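Local coordinates for minor fimbrium tip subunit Mfa3 (Porphyromonas gingivalis ATCC 33277, PDB 5NF4), which forms part of the tip of the minor fimbriae, surface filaments that mediate biofilm formation and adhesion to host cells and other oral bacteria, at residues Gly297-Gly301 / Gly302-Pro306. Numbering follows the deposited sequence.
Sequences GAIPG and GQYLP
Ile299, the first residue of a turn just ahead of helix 304-308, meets Tyr304 with its longer branch, CD1 lying 4.0 Å from Tyr304 CD1, at the edge of the ring and near its plane. A chi1 of -76° puts CG1 beside the backbone N and CG2 anti to it, and Ile299 CG2 packs 3.6 Å from Gln303 O, the carbonyl oxygen of the N-cap residue. These two branches make the tighter part of the contact. The chain reverses in a type II beta turn from Ile299 to Gly302, closed by Gly302 N donating to Ile299 O at 2.8 Å; the donor nitrogen sits 47° out of the carbonyl plane. Gly301 and Gly302 both take positive phi. A water bridges the turn to the cap, donating to Pro300 O and to Gln303 O, each at 2.7 Å. The glycine side is looser and exposed, and the extended Gln303 side chain leaves the turn there. Tyr304, by contrast, is buried: its OH is hydrogen-bonded to Pro291 O and Tyr328 OH, its ring meets Tyr328 edge-to-face, and it touches Val339 of strand 337-345, while Phe307 of the helix packs against Ile299 and Pro300.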
ATOM      1  N   GLY A 297      -2.384 -14.632  13.464  1.00 57.14           N
ATOM      2  CA  GLY A 297      -2.454 -15.743  14.392  1.00 64.04           C
ATOM      3  C   GLY A 297      -3.068 -16.965  13.761  1.00 66.87           C
ATOM      4  O   GLY A 297      -3.233 -17.032  12.552  1.00 58.70           O
ATOM      5  N   ALA A 298      -3.420 -17.931  14.594  1.00 67.28           N
ATOM      6  CA  ALA A 298      -3.863 -19.225  14.098  1.00 67.70           C
ATOM      7  C   ALA A 298      -5.212 -19.141  13.409  1.00 64.87           C
ATOM      8  O   ALA A 298      -6.113 -18.428  13.848  1.00 57.68           O
ATOM      9  CB  ALA A 298      -3.926 -20.222  15.227  1.00 65.83           C
ATOM     10  N   ILE A 299      -5.349 -19.906  12.335  1.00 62.31           N
ATOM     11  CA  ILE A 299      -6.591 -19.948  11.588  1.00 54.10           C
ATOM     12  C   ILE A 299      -7.597 -20.861  12.283  1.00 54.77           C
ATOM     13  O   ILE A 299      -7.265 -21.988  12.641  1.00 54.89           O
ATOM     14  CB  ILE A 299      -6.342 -20.418  10.153  1.00 50.79           C
ATOM     15  CG1 ILE A 299      -5.717 -19.275   9.355  1.00 62.55           C
ATOM     16  CG2 ILE A 299      -7.639 -20.887   9.497  1.00 45.42           C
ATOM     17  CD1 ILE A 299      -4.666 -19.725   8.407  1.00 65.26           C
ATOM     18  N   PRO A 300      -8.833 -20.375  12.481  1.00 55.05           N
ATOM     19  CA  PRO A 300      -9.875 -21.246  13.035  1.00 57.77           C
ATOM     20  C   PRO A 300     -10.016 -22.521  12.227  1.00 58.32           C
ATOM     21  O   PRO A 300     -10.311 -22.450  11.038  1.00 60.28           O
ATOM     22  CB  PRO A 300     -11.150 -20.390  12.926  1.00 56.46           C
ATOM     23  CG  PRO A 300     -10.685 -19.019  12.832  1.00 55.96           C
ATOM     24  CD  PRO A 300      -9.374 -19.055  12.115  1.00 53.79           C
ATOM     25  N   GLY A 301      -9.808 -23.673  12.856  1.00 66.96           N
ATOM     26  CA  GLY A 301      -9.945 -24.939  12.160  1.00 63.76           C
ATOM     27  C   GLY A 301      -8.648 -25.390  11.514  1.00 58.62           C
ATOM     28  O   GLY A 301      -8.563 -26.513  11.044  1.00 55.91           O
ATOM     29  N   GLY A 302      -7.645 -24.511  11.482  1.00 61.00           N
ATOM     30  CA  GLY A 302      -6.313 -24.888  11.036  1.00 61.00           C
ATOM     31  C   GLY A 302      -6.130 -24.996   9.528  1.00 60.74           C
ATOM     32  O   GLY A 302      -5.014 -25.204   9.046  1.00 58.41           O
ATOM     33  N   GLN A 303      -7.221 -24.873   8.780  1.00 58.14           N
ATOM     34  CA  GLN A 303      -7.159 -24.925   7.321  1.00 56.68           C
ATOM     35  C   GLN A 303      -7.595 -23.595   6.723  1.00 53.76           C
ATOM     36  O   GLN A 303      -8.715 -23.125   6.942  1.00 45.12           O
ATOM     37  CB  GLN A 303      -8.032 -26.047   6.778  1.00 53.55           C
ATOM     38  CG  GLN A 303      -7.608 -27.431   7.217  1.00 65.64           C
ATOM     39  CD  GLN A 303      -8.552 -28.464   6.672  1.00 81.90           C
ATOM     40  OE1 GLN A 303      -8.575 -28.721   5.468  1.00 76.97           O
ATOM     41  NE2 GLN A 303      -9.375 -29.030   7.544  1.00100.00           N
ATOM     42  N   TYR A 304      -6.691 -22.988   5.968  1.00 45.49           N
ATOM     43  CA  TYR A 304      -6.952 -21.697   5.369  1.00 41.16           C
ATOM     44  C   TYR A 304      -8.204 -21.708   4.499  1.00 39.87           C
ATOM     45  O   TYR A 304      -9.055 -20.834   4.634  1.00 42.67           O
ATOM     46  CB  TYR A 304      -5.764 -21.243   4.531  1.00 41.58           C
ATOM     47  CG  TYR A 304      -5.962 -19.873   3.939  1.00 37.11           C
ATOM     48  CD1 TYR A 304      -5.578 -18.738   4.628  1.00 37.70           C
ATOM     49  CD2 TYR A 304      -6.537 -19.709   2.684  1.00 36.08           C
ATOM     50  CE1 TYR A 304      -5.762 -17.469   4.088  1.00 38.88           C
ATOM     51  CE2 TYR A 304      -6.729 -18.449   2.139  1.00 35.05           C
ATOM     52  CZ  TYR A 304      -6.342 -17.331   2.849  1.00 35.14           C
ATOM     53  OH  TYR A 304      -6.516 -16.061   2.321  1.00 36.30           O
ATOM     54  N   LEU A 305      -8.352 -22.695   3.617  1.00 39.65           N
ATOM     55  CA  LEU A 305      -9.363 -22.519   2.576  1.00 39.25           C
ATOM     56  C   LEU A 305     -10.805 -22.484   3.089  1.00 40.81           C
ATOM     57  O   LEU A 305     -11.571 -21.618   2.669  1.00 43.34           O
ATOM     58  CB  LEU A 305      -9.217 -23.595   1.505  1.00 43.92           C
ATOM     59  CG  LEU A 305      -8.140 -23.236   0.481  1.00 46.29           C
ATOM     60  CD1 LEU A 305      -7.869 -24.475  -0.389  1.00 51.03           C
ATOM     61  CD2 LEU A 305      -8.527 -22.028  -0.392  1.00 44.37           C
ATOM     62  N   PRO A 306     -11.175 -23.397   4.003  1.00 44.42           N
ATOM     63  CA  PRO A 306     -12.548 -23.369   4.516  1.00 44.41           C
ATOM     64  C   PRO A 306     -12.852 -22.082   5.273  1.00 43.01           C
ATOM     65  O   PRO A 306     -13.951 -21.560   5.171  1.00 38.95           O
ATOM     66  CB  PRO A 306     -12.607 -24.586   5.443  1.00 49.04           C
ATOM     67  CG  PRO A 306     -11.501 -25.483   4.977  1.00 54.67           C
ATOM     68  CD  PRO A 306     -10.438 -24.597   4.441  1.00 52.50           C
TER
HETATM   69  O   HOH W   1     -10.197 -24.126   8.924  1.00 50.63           O